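Local coordinates for conserved Archaeal protein (Sulfolobus acidocaldarius, PDB 3ATR) that reduces the double bonds of the geranylgeranyl chains of archaeal membrane phospholipid precursors, using a bound FAD cofactor, to give saturated archaeols, at residues A[293-298]-A[339-344]; A[273-278]-A[422-427]; A[52-57]-A[93-98]; A[57-62]-A[305-310]. All coordinates share one frame; numbering follows the deposited sequence.

Interaction 1: A[293-298]-A[339-344]; sequences TVNPVH and NEYGAK. With PPV (pyrophosphate), chain D.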
# COMPACT_ATOMS: atom_id res chain seq x y z
N THR A 293 -1.89 -0.70 -4.40
CA THR A 293 -1.65 0.74 -4.12
C THR A 293 -0.44 1.05 -3.14
O THR A 293 -0.09 2.20 -2.88
CB THR A 293 -2.98 1.46 -3.78
OG1 THR A 293 -3.60 0.84 -2.64
CG2 THR A 293 -3.94 1.40 -4.97
N VAL A 294 0.26 0.05 -2.68
CA VAL A 294 1.23 0.20 -1.57
C VAL A 294 2.54 0.85 -2.09
O VAL A 294 3.02 0.52 -3.21
CB VAL A 294 1.58 -1.21 -1.07
CG1 VAL A 294 2.59 -1.18 0.00
CG2 VAL A 294 0.34 -1.93 -0.54
N ASN A 295 3.17 1.67 -1.23
CA ASN A 295 4.47 2.21 -1.54
C ASN A 295 5.49 1.07 -1.70
O ASN A 295 5.64 0.25 -0.76
CB ASN A 295 4.91 3.07 -0.33
CG ASN A 295 6.16 3.83 -0.62
OD1 ASN A 295 7.25 3.23 -0.81
ND2 ASN A 295 6.03 5.14 -0.75
N PRO A 296 6.18 0.98 -2.87
CA PRO A 296 7.03 -0.19 -3.10
C PRO A 296 8.31 -0.18 -2.25
O PRO A 296 8.93 -1.23 -2.08
CB PRO A 296 7.40 -0.05 -4.60
CG PRO A 296 6.26 0.72 -5.20
CD PRO A 296 5.99 1.76 -4.11
N VAL A 297 8.70 0.97 -1.76
CA VAL A 297 9.96 1.03 -0.96
C VAL A 297 9.71 0.67 0.50
O VAL A 297 10.33 -0.29 1.02
CB VAL A 297 10.67 2.35 -1.13
CG1 VAL A 297 11.82 2.53 -0.04
CG2 VAL A 297 11.29 2.34 -2.53
N HIS A 298 8.77 1.38 1.14
CA HIS A 298 8.55 1.17 2.57
C HIS A 298 7.30 0.32 2.94
O HIS A 298 7.07 0.06 4.12
CB HIS A 298 8.59 2.49 3.35
CG HIS A 298 7.56 3.50 2.95
ND1 HIS A 298 6.21 3.22 2.90
CD2 HIS A 298 7.68 4.82 2.61
CE1 HIS A 298 5.54 4.31 2.58
NE2 HIS A 298 6.41 5.30 2.40
N ASN A 339 -1.76 10.51 -10.95
CA ASN A 339 -1.24 11.82 -10.58
C ASN A 339 -1.06 12.02 -9.07
O ASN A 339 -0.10 12.69 -8.65
CB ASN A 339 -2.10 12.94 -11.21
CG ASN A 339 -1.85 13.08 -12.70
OD1 ASN A 339 -2.64 12.63 -13.52
ND2 ASN A 339 -0.75 13.67 -13.05
N GLU A 340 -1.93 11.42 -8.26
CA GLU A 340 -1.86 11.57 -6.81
C GLU A 340 -0.81 10.70 -6.12
O GLU A 340 -0.35 11.02 -4.98
CB GLU A 340 -3.23 11.32 -6.17
CG GLU A 340 -4.29 12.45 -6.45
CD GLU A 340 -4.06 13.75 -5.62
OE1 GLU A 340 -3.18 13.77 -4.74
OE2 GLU A 340 -4.77 14.75 -5.84
N TYR A 341 -0.47 9.57 -6.75
CA TYR A 341 0.37 8.57 -6.07
C TYR A 341 0.96 7.51 -6.98
O TYR A 341 2.10 7.06 -6.72
CB TYR A 341 -0.39 7.85 -4.95
CG TYR A 341 0.52 7.29 -3.86
CD1 TYR A 341 0.92 8.10 -2.79
CD2 TYR A 341 0.97 5.95 -3.89
CE1 TYR A 341 1.74 7.60 -1.76
CE2 TYR A 341 1.83 5.46 -2.88
CZ TYR A 341 2.20 6.30 -1.82
OH TYR A 341 3.01 5.85 -0.80
N GLY A 342 0.24 7.14 -8.04
CA GLY A 342 0.65 6.01 -8.93
C GLY A 342 1.99 6.27 -9.64
O GLY A 342 2.79 5.33 -9.80
N ALA A 343 2.19 7.49 -10.15
CA ALA A 343 3.44 7.78 -10.88
C ALA A 343 4.61 7.67 -9.90
O ALA A 343 5.67 7.11 -10.23
CB ALA A 343 3.41 9.14 -11.53
N LYS A 344 4.41 8.20 -8.69
CA LYS A 344 5.40 8.05 -7.61
C LYS A 344 5.70 6.57 -7.30
O LYS A 344 6.88 6.16 -7.18
CB LYS A 344 4.96 8.85 -6.35
CG LYS A 344 5.58 8.35 -5.07
CD LYS A 344 5.09 9.25 -3.91
CE LYS A 344 5.40 8.62 -2.58
NZ LYS A 344 4.93 9.48 -1.44
O11 PPV D . 5.76 7.62 1.05
P1 PPV D . 4.31 7.87 1.36
O21 PPV D . 3.79 9.21 0.91
O31 PPV D . 3.36 6.73 1.14
OPP PPV D . 4.26 7.96 2.96
P2 PPV D . 4.97 9.15 3.78
O12 PPV D . 4.13 10.38 3.47
O22 PPV D . 4.85 8.62 5.18
O32 PPV D . 6.39 9.21 3.26

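Interaction 2: A[273-278]-A[422-427]; sequences RRPLYT and ELYLNY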
# COMPACT_ATOMS: atom_id res chain seq x y z
N ARG A 273 4.76 -2.83 -5.59
CA ARG A 273 5.02 -2.55 -7.00
C ARG A 273 4.18 -1.38 -7.50
O ARG A 273 3.37 -0.80 -6.77
CB ARG A 273 4.75 -3.80 -7.84
CG ARG A 273 3.33 -4.44 -7.60
CD ARG A 273 2.94 -5.21 -8.90
NE ARG A 273 2.36 -4.32 -9.91
CZ ARG A 273 1.75 -4.73 -11.01
NH1 ARG A 273 1.73 -6.03 -11.36
NH2 ARG A 273 1.18 -3.83 -11.80
N ARG A 274 4.39 -1.06 -8.78
CA ARG A 274 3.54 -0.08 -9.47
C ARG A 274 2.05 -0.52 -9.32
O ARG A 274 1.74 -1.72 -9.11
CB ARG A 274 4.00 0.01 -10.93
CG ARG A 274 3.84 -1.26 -11.70
CD ARG A 274 4.89 -1.41 -12.85
NE ARG A 274 4.76 -2.76 -13.43
CZ ARG A 274 5.15 -3.90 -12.83
NH1 ARG A 274 5.73 -3.93 -11.63
NH2 ARG A 274 4.92 -5.06 -13.44
N PRO A 275 1.10 0.42 -9.42
CA PRO A 275 -0.27 -0.10 -9.28
C PRO A 275 -0.74 -0.99 -10.48
O PRO A 275 -0.07 -1.09 -11.49
CB PRO A 275 -1.12 1.18 -9.22
CG PRO A 275 -0.26 2.27 -9.87
CD PRO A 275 1.17 1.88 -9.67
N LEU A 276 -1.90 -1.60 -10.36
CA LEU A 276 -2.54 -2.26 -11.53
C LEU A 276 -2.44 -1.38 -12.76
O LEU A 276 -2.71 -0.15 -12.68
CB LEU A 276 -4.01 -2.51 -11.25
CG LEU A 276 -4.60 -3.72 -10.53
CD1 LEU A 276 -6.10 -3.75 -10.72
CD2 LEU A 276 -3.98 -5.02 -11.01
N TYR A 277 -2.06 -1.93 -13.92
CA TYR A 277 -1.90 -1.09 -15.08
C TYR A 277 -3.14 -0.27 -15.43
O TYR A 277 -3.04 0.86 -15.90
CB TYR A 277 -1.48 -1.90 -16.32
CG TYR A 277 -0.02 -2.35 -16.20
CD1 TYR A 277 1.01 -1.40 -16.12
CD2 TYR A 277 0.31 -3.71 -16.22
CE1 TYR A 277 2.37 -1.80 -16.03
CE2 TYR A 277 1.68 -4.11 -16.14
CZ TYR A 277 2.68 -3.15 -16.04
OH TYR A 277 4.03 -3.53 -15.97
N THR A 278 -4.30 -0.87 -15.23
CA THR A 278 -5.54 -0.09 -15.14
C THR A 278 -6.26 -0.50 -13.87
O THR A 278 -6.31 -1.68 -13.54
CB THR A 278 -6.50 -0.24 -16.36
OG1 THR A 278 -7.68 0.54 -16.08
CG2 THR A 278 -6.93 -1.65 -16.56
N GLU A 422 7.88 9.85 -15.94
CA GLU A 422 7.30 10.65 -17.00
C GLU A 422 6.32 9.85 -17.84
O GLU A 422 5.29 10.38 -18.24
CB GLU A 422 8.40 11.25 -17.86
CG GLU A 422 9.09 12.42 -17.16
CD GLU A 422 10.28 12.95 -17.95
OE1 GLU A 422 10.30 12.76 -19.19
OE2 GLU A 422 11.18 13.58 -17.34
N LEU A 423 6.64 8.59 -18.09
CA LEU A 423 5.72 7.63 -18.74
C LEU A 423 4.36 7.50 -18.04
O LEU A 423 3.29 7.56 -18.68
CB LEU A 423 6.41 6.27 -18.82
CG LEU A 423 5.90 5.21 -19.78
CD1 LEU A 423 5.64 5.83 -21.15
CD2 LEU A 423 6.93 4.06 -19.89
N TYR A 424 4.40 7.40 -16.71
CA TYR A 424 3.18 7.36 -15.91
C TYR A 424 2.43 8.67 -15.91
O TYR A 424 1.20 8.67 -16.00
CB TYR A 424 3.49 6.93 -14.48
CG TYR A 424 3.43 5.46 -14.36
CD1 TYR A 424 2.36 4.85 -13.73
CD2 TYR A 424 4.42 4.66 -14.95
CE1 TYR A 424 2.26 3.44 -13.67
CE2 TYR A 424 4.34 3.27 -14.90
CZ TYR A 424 3.24 2.69 -14.26
OH TYR A 424 3.15 1.31 -14.22
N LEU A 425 3.14 9.79 -15.84
CA LEU A 425 2.49 11.08 -15.99
C LEU A 425 1.89 11.30 -17.40
O LEU A 425 1.10 12.23 -17.61
CB LEU A 425 3.40 12.22 -15.56
CG LEU A 425 3.68 12.20 -14.04
CD1 LEU A 425 4.63 13.30 -13.66
CD2 LEU A 425 2.38 12.22 -13.21
N ASN A 426 2.25 10.43 -18.36
CA ASN A 426 1.64 10.44 -19.71
C ASN A 426 0.72 9.23 -19.86
O ASN A 426 0.60 8.61 -20.92
CB ASN A 426 2.71 10.49 -20.81
CG ASN A 426 3.50 11.79 -20.82
OD1 ASN A 426 4.75 11.77 -20.79
ND2 ASN A 426 2.80 12.92 -20.86
N TYR A 427 0.01 8.92 -18.77
CA TYR A 427 -0.85 7.74 -18.72
C TYR A 427 -1.85 7.93 -19.87
O TYR A 427 -2.29 9.02 -20.11
CB TYR A 427 -1.61 7.69 -17.34
CG TYR A 427 -2.39 6.41 -17.17
CD1 TYR A 427 -1.76 5.26 -16.65
CD2 TYR A 427 -3.71 6.32 -17.64
CE1 TYR A 427 -2.43 4.07 -16.58
CE2 TYR A 427 -4.41 5.12 -17.57
CZ TYR A 427 -3.78 4.01 -17.04
OH TYR A 427 -4.46 2.81 -16.94
O HOH W 1 0.69 0.64 -13.26

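Interaction 3: A[52-57]-A[93-98]; sequences VSKAHF and EGFELN. With PPV (pyrophosphate), chain D; DD9 (nonane), chain C.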
# COMPACT_ATOMS: atom_id res chain seq x y z
N VAL A 52 0.77 5.66 9.90
CA VAL A 52 0.29 6.42 8.74
C VAL A 52 0.70 7.88 8.92
O VAL A 52 0.45 8.47 9.96
CB VAL A 52 -1.25 6.31 8.54
CG1 VAL A 52 -1.68 7.00 7.19
CG2 VAL A 52 -1.72 4.86 8.54
N SER A 53 1.24 8.49 7.87
CA SER A 53 1.65 9.89 8.00
C SER A 53 0.46 10.82 8.14
O SER A 53 -0.60 10.59 7.57
CB SER A 53 2.50 10.34 6.78
OG SER A 53 1.65 10.59 5.70
N LYS A 54 0.67 11.91 8.86
CA LYS A 54 -0.29 12.98 8.91
C LYS A 54 -0.47 13.59 7.52
O LYS A 54 -1.57 13.97 7.16
CB LYS A 54 0.16 14.05 9.94
CG LYS A 54 -0.79 15.24 10.04
CD LYS A 54 -0.28 16.18 11.13
CE LYS A 54 -0.64 17.62 10.83
NZ LYS A 54 -0.06 18.53 11.89
N ALA A 55 0.61 13.64 6.71
CA ALA A 55 0.51 14.25 5.35
C ALA A 55 -0.55 13.53 4.48
O ALA A 55 -1.24 14.18 3.69
CB ALA A 55 1.84 14.23 4.66
N HIS A 56 -0.69 12.20 4.64
CA HIS A 56 -1.71 11.44 3.92
C HIS A 56 -3.11 11.88 4.27
O HIS A 56 -3.98 11.90 3.40
CB HIS A 56 -1.60 9.92 4.10
CG HIS A 56 -0.59 9.31 3.19
ND1 HIS A 56 -0.68 9.45 1.82
CD2 HIS A 56 0.57 8.66 3.44
CE1 HIS A 56 0.36 8.85 1.26
NE2 HIS A 56 1.13 8.36 2.22
N PHE A 57 -3.34 12.17 5.53
CA PHE A 57 -4.66 12.66 5.93
C PHE A 57 -4.85 14.06 5.36
O PHE A 57 -5.92 14.37 4.82
CB PHE A 57 -4.80 12.67 7.47
CG PHE A 57 -4.90 11.29 8.06
CD1 PHE A 57 -6.15 10.69 8.28
CD2 PHE A 57 -3.75 10.56 8.35
CE1 PHE A 57 -6.25 9.38 8.76
CE2 PHE A 57 -3.85 9.26 8.84
CZ PHE A 57 -5.11 8.68 9.05
N GLU A 93 5.49 14.24 11.02
CA GLU A 93 4.38 13.87 11.88
C GLU A 93 3.57 12.71 11.32
O GLU A 93 3.35 12.59 10.11
CB GLU A 93 3.45 15.05 12.12
CG GLU A 93 4.08 16.12 13.01
CD GLU A 93 3.19 17.32 13.14
OE1 GLU A 93 3.45 18.32 12.44
OE2 GLU A 93 2.22 17.26 13.93
N GLY A 94 3.10 11.86 12.23
CA GLY A 94 2.26 10.74 11.83
C GLY A 94 1.54 10.17 13.01
O GLY A 94 1.61 10.71 14.13
N PHE A 95 0.84 9.08 12.76
CA PHE A 95 0.00 8.50 13.78
C PHE A 95 0.28 7.00 13.82
O PHE A 95 0.36 6.37 12.79
CB PHE A 95 -1.46 8.71 13.40
CG PHE A 95 -1.81 10.15 13.16
CD1 PHE A 95 -1.85 11.06 14.23
CD2 PHE A 95 -2.11 10.61 11.87
CE1 PHE A 95 -2.20 12.40 14.03
CE2 PHE A 95 -2.44 11.95 11.64
CZ PHE A 95 -2.48 12.85 12.70
N GLU A 96 0.42 6.48 15.03
CA GLU A 96 0.24 5.04 15.33
C GLU A 96 -1.20 4.78 15.78
O GLU A 96 -1.67 5.25 16.85
CB GLU A 96 1.24 4.56 16.38
CG GLU A 96 2.39 3.82 15.82
CD GLU A 96 1.97 2.51 15.17
OE1 GLU A 96 2.62 2.09 14.20
OE2 GLU A 96 0.98 1.90 15.63
N LEU A 97 -1.93 4.08 14.92
CA LEU A 97 -3.37 3.95 15.01
C LEU A 97 -3.80 2.71 15.73
O LEU A 97 -3.08 1.70 15.72
CB LEU A 97 -3.97 3.83 13.59
CG LEU A 97 -3.77 5.05 12.69
CD1 LEU A 97 -4.46 4.83 11.41
CD2 LEU A 97 -4.42 6.19 13.36
N ASN A 98 -4.99 2.78 16.35
CA ASN A 98 -5.77 1.58 16.59
C ASN A 98 -6.56 1.44 15.29
O ASN A 98 -7.57 2.14 15.07
CB ASN A 98 -6.71 1.74 17.82
CG ASN A 98 -7.49 0.46 18.13
OD1 ASN A 98 -8.01 -0.18 17.21
ND2 ASN A 98 -7.58 0.09 19.40
O11 PPV D . 5.76 7.62 1.05
P1 PPV D . 4.31 7.87 1.36
O21 PPV D . 3.79 9.21 0.91
O31 PPV D . 3.36 6.73 1.14
OPP PPV D . 4.26 7.96 2.96
P2 PPV D . 4.97 9.15 3.78
O12 PPV D . 4.13 10.38 3.47
O22 PPV D . 4.85 8.62 5.18
O32 PPV D . 6.39 9.21 3.26
C1 DD9 C . 5.64 9.69 10.28
C2 DD9 C . 4.89 8.38 10.08
C3 DD9 C . 5.09 7.93 8.65
C4 DD9 C . 4.31 6.65 8.39
C5 DD9 C . 5.25 5.46 8.37
C6 DD9 C . 4.83 4.52 7.23
C7 DD9 C . 5.78 3.36 6.98
C8 DD9 C . 4.98 2.11 7.36
C9 DD9 C . 5.16 0.85 6.56
O HOH W 2 3.23 14.01 7.68

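Interaction 4: A[57-62]-A[305-310]; sequences FDKLGM and AMISGY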
# COMPACT_ATOMS: atom_id res chain seq x y z
N PHE A 57 -3.34 12.17 5.53
CA PHE A 57 -4.66 12.66 5.93
C PHE A 57 -4.85 14.06 5.36
O PHE A 57 -5.92 14.37 4.82
CB PHE A 57 -4.80 12.67 7.47
CG PHE A 57 -4.90 11.29 8.06
CD1 PHE A 57 -6.15 10.69 8.28
CD2 PHE A 57 -3.75 10.56 8.35
CE1 PHE A 57 -6.25 9.38 8.76
CE2 PHE A 57 -3.85 9.26 8.84
CZ PHE A 57 -5.11 8.68 9.05
N ASP A 58 -3.80 14.88 5.42
CA ASP A 58 -3.90 16.28 4.93
C ASP A 58 -4.08 16.33 3.41
O ASP A 58 -4.74 17.25 2.87
CB ASP A 58 -2.65 17.09 5.34
CG ASP A 58 -2.61 17.41 6.83
OD1 ASP A 58 -3.68 17.44 7.50
OD2 ASP A 58 -1.48 17.66 7.34
N LYS A 59 -3.45 15.40 2.71
CA LYS A 59 -3.51 15.37 1.24
C LYS A 59 -4.99 15.36 0.80
O LYS A 59 -5.33 15.97 -0.23
CB LYS A 59 -2.78 14.10 0.72
CG LYS A 59 -2.34 14.10 -0.76
CD LYS A 59 -2.07 12.67 -1.28
CE LYS A 59 -0.79 12.55 -2.18
NZ LYS A 59 -0.58 13.59 -3.24
N LEU A 60 -5.85 14.68 1.59
CA LEU A 60 -7.27 14.39 1.27
C LEU A 60 -8.23 15.17 2.15
O LEU A 60 -9.46 15.00 2.02
CB LEU A 60 -7.60 12.88 1.43
CG LEU A 60 -6.72 11.97 0.62
CD1 LEU A 60 -6.98 10.51 0.99
CD2 LEU A 60 -6.86 12.25 -0.90
N GLY A 61 -7.67 16.00 3.03
CA GLY A 61 -8.43 16.63 4.13
C GLY A 61 -9.26 15.55 4.85
O GLY A 61 -10.42 15.81 5.19
N MET A 62 -8.67 14.37 5.10
CA MET A 62 -9.37 13.27 5.82
C MET A 62 -9.26 13.56 7.33
O MET A 62 -8.25 14.16 7.77
CB MET A 62 -8.76 11.90 5.51
CG MET A 62 -9.69 10.69 5.74
SD MET A 62 -10.74 10.39 4.30
CE MET A 62 -11.56 8.85 4.73
N ALA A 305 -4.08 3.70 0.19
CA ALA A 305 -5.40 3.05 0.10
C ALA A 305 -6.47 4.15 0.16
O ALA A 305 -7.43 4.16 -0.66
CB ALA A 305 -5.64 2.00 1.19
N MET A 306 -6.32 5.06 1.11
CA MET A 306 -7.21 6.25 1.21
C MET A 306 -7.27 7.07 -0.08
O MET A 306 -8.39 7.49 -0.50
CB MET A 306 -6.85 7.14 2.44
CG MET A 306 -7.26 6.42 3.73
SD MET A 306 -7.06 7.55 5.14
CE MET A 306 -5.34 7.62 5.15
N ILE A 307 -6.12 7.36 -0.65
CA ILE A 307 -6.05 8.09 -1.95
C ILE A 307 -6.87 7.32 -3.02
O ILE A 307 -7.65 7.94 -3.78
CB ILE A 307 -4.58 8.27 -2.39
CG1 ILE A 307 -3.87 9.16 -1.34
CG2 ILE A 307 -4.45 8.88 -3.82
CD1 ILE A 307 -2.36 9.28 -1.60
N SER A 308 -6.64 6.00 -3.13
CA SER A 308 -7.32 5.24 -4.19
C SER A 308 -8.85 5.30 -3.98
O SER A 308 -9.61 5.37 -4.94
CB SER A 308 -6.83 3.78 -4.30
OG SER A 308 -7.10 3.06 -3.12
N GLY A 309 -9.28 5.35 -2.72
CA GLY A 309 -10.72 5.47 -2.37
C GLY A 309 -11.28 6.80 -2.84
O GLY A 309 -12.39 6.88 -3.35
N TYR A 310 -10.48 7.84 -2.66
CA TYR A 310 -10.83 9.20 -3.08
C TYR A 310 -10.96 9.26 -4.60
O TYR A 310 -11.95 9.83 -5.15
CB TYR A 310 -9.74 10.16 -2.57
CG TYR A 310 -9.82 11.52 -3.26
CD1 TYR A 310 -10.75 12.47 -2.85
CD2 TYR A 310 -9.02 11.83 -4.36
CE1 TYR A 310 -10.84 13.71 -3.48
CE2 TYR A 310 -9.12 13.08 -5.02
CZ TYR A 310 -10.04 14.00 -4.57
OH TYR A 310 -10.16 15.23 -5.19

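Interaction 1: A[293-298]-A[339-344]
N295 and Y341 meet in the anion-binding part of the lipid site: H298 and Y341 bind the phospholipid product, and a pyrophosphate occupies the spot here. The direct link runs from N295 ND2 to Y341 OH (3.1 Å, 156° at the hydrogen), with the hydroxyl in the amide plane and the amide and ring planes steeply inclined. The other end of the amide serves the loop itself. N295 OD1 accepts from V297 N at 2.8 Å and from H298 N at 3.1 Å, the first bond making an Asx turn and the second extending it to an Asx motif, and CG of N295 lies 3.3 Å above the centre of the H298 imidazole. ND1 of that ring is hydrogen-bonded to G300 N, which turns NE2 to the pyrophosphate, where it donates to O11 (2.8 Å, 157°) in the ring plane. From the helix, K344 stretches out beyond CG in a straight chain and donates from NZ to pyrophosphate O21 at 2.6 Å. Y341 has CG anti to its backbone N (chi1 -155°), and this carries the ring edge to the anion. Replacing N295 by an alanine would probably leave the amides of V297 and H298 without their shared acceptor, Y341 OH without its amide donor, and the imidazole freer to shift. T293 O accepts from S304 of helix 302-322, on which Y341 also rests; T293 touches Y337 and P296 touches L348 of helix 332-355, whose A343 packs against helix 410-425.

Interaction 2: A[273-278]-A[422-427]
Two tyrosines, Y424 from the last turn of helix 410-425 and Y427 from the loop just after it, reach R274, P275 and Y277 in the loop between strands 261-271 and 280-281, a buried contact in which hydroxyls meet an irregular backbone. Y427 OH donates to Y277 O at 2.6 Å, in the carbonyl plane and on a lone pair. With CG turned opposite its own nitrogen (chi1 -173°), Y427 swings its ring out from the chain toward the loop. Y424 OH works differently: it nestles against the methylene chain of R274, 3.5 Å from CD, and comes within 3.7 Å of Y277 CE1. One water ties this hydroxyl to the loop, 2.7 Å from Y424 OH and donating to P275 O at 2.6 Å. R274 NE donates to Y277 OH (2.8 Å) nearly in the guanidinium plane, while R273 CZ lies 3.9 Å above that plane. The two arginines, one guanidinium over the other's face, have acid partners, R273 with E176 and R274 with D349, which probably offset their like charges. W437 of helix 434-451 meets both tyrosines edge-to-face. A helix end is thus packed on a buried loop of this FAD-dependent reductase through two tyrosine hydroxyls and a bridging water, the side chain of P275 lying about 12 Å from the flavin cofactor.

Interaction 3: A[52-57]-A[93-98]
V52 and F95 form an antiparallel hydrogen-bonded pair, V52 N to F95 O at 3.0 Å and F95 N to V52 O at 2.9 Å; S53 and G94 follow as a non-hydrogen-bonded pair, their CA atoms only 4.0 Å apart. Here 52-57 leaves the sheet. S53 is the N-cap of helix 54-59, its OG accepting from H56 N, while K54 N still donates to E93 O and a water joins A55 N to the same carbonyl. A side chain on G94 would run into C2 of the bound nonane. Beyond the strands, K54 CA and CB lie against F95, CE2 being 3.6 Å from CA, and the lysine runs on alongside E93 to a weak salt bridge, NZ to OE2 at 3.3 Å; the stronger partner of that carboxylate is K73 of strand 70-80. A serine in place of K54, lacking the methylenes beyond CB, would probably leave the side of the F95 ring less covered and E93 with one ammonium fewer. The edge of F95 points to the face of F57, centroids 5.5 Å apart and planes at 86°. H56 turns the other way and donates from NE2 to pyrophosphate O31 (3.0 Å). Strand 51-53 borders its sheet, next to 87-97, whose other neighbour in the sheet is 70-80, where F95 rests on L70; V52 and H56 touch K302 and I307 of helix 302-322.

Interaction 4: A[57-62]-A[305-310]
L60 and M306 interlock in opposite senses. L60 is the bump offered by the end of helix 54-59: its two methyls straddle the surface of helix 302-322, CD1 set 3.6 Å from M306 C and against CB of M306 and CG1 of I307, CD2 3.9 Å from Y310 CG at an oblique approach to that ring. The hollow it fills is therefore made by three residues, M306, I307 and Y310, along a single turn. M306 answers from the other side, its thioether lying in the notch between F57 and M62. Straight as far as SD, the chain then bends (chi3 -69°) and lays CE over the face of F57 turned away from F95, 4.2 Å from the ring centroid and 15° off the normal, a CH-pi contact. SD is oblique to the same ring, a Met-aromatic contact, and 4.1 Å from M62 CG. The notch exists because the helix ends in a Schellman motif: G61 has positive phi (48°), and M62 N bonds back to F57 O at 2.8 Å, so M62 returns beside F57. At the margin, K59 lies across I307, CD to CD1 being tight at 3.4 Å, before its ammonium goes to E340. M62 and M306 both also touch S20 of helix 16-25. Between the two segments the chemistry is apolar throughout; the fit depends on methyl, thioether and ring surfaces rather than directional bonds, and the lysine contributes its methylenes here while its charge is paired with helix 332-355.

From the N terminus, 52-57 opens interaction 3 and 57-62 opens interaction 4, the two sharing F57; 93-98 then closes the first, a short loop through the sheet. Interaction 2 opens at 273-278 and interaction 1 at 293-298. At 305-310 interaction 4 closes a loop of 242 intervening residues, crossing all three others. Interaction 1 closes at 339-344, nested inside interaction 2, which ends at 422-427. The edge of the eight-stranded sheet is tied to helix 302-322, the loop before that helix to helix 332-355, and the loop between strands 261-271 and 280-281 to the end of helix 410-425. Interactions 1 and 3 face one pyrophosphate, with Y341 touching H56, while K59 and E340 bridge interactions 4 and 1.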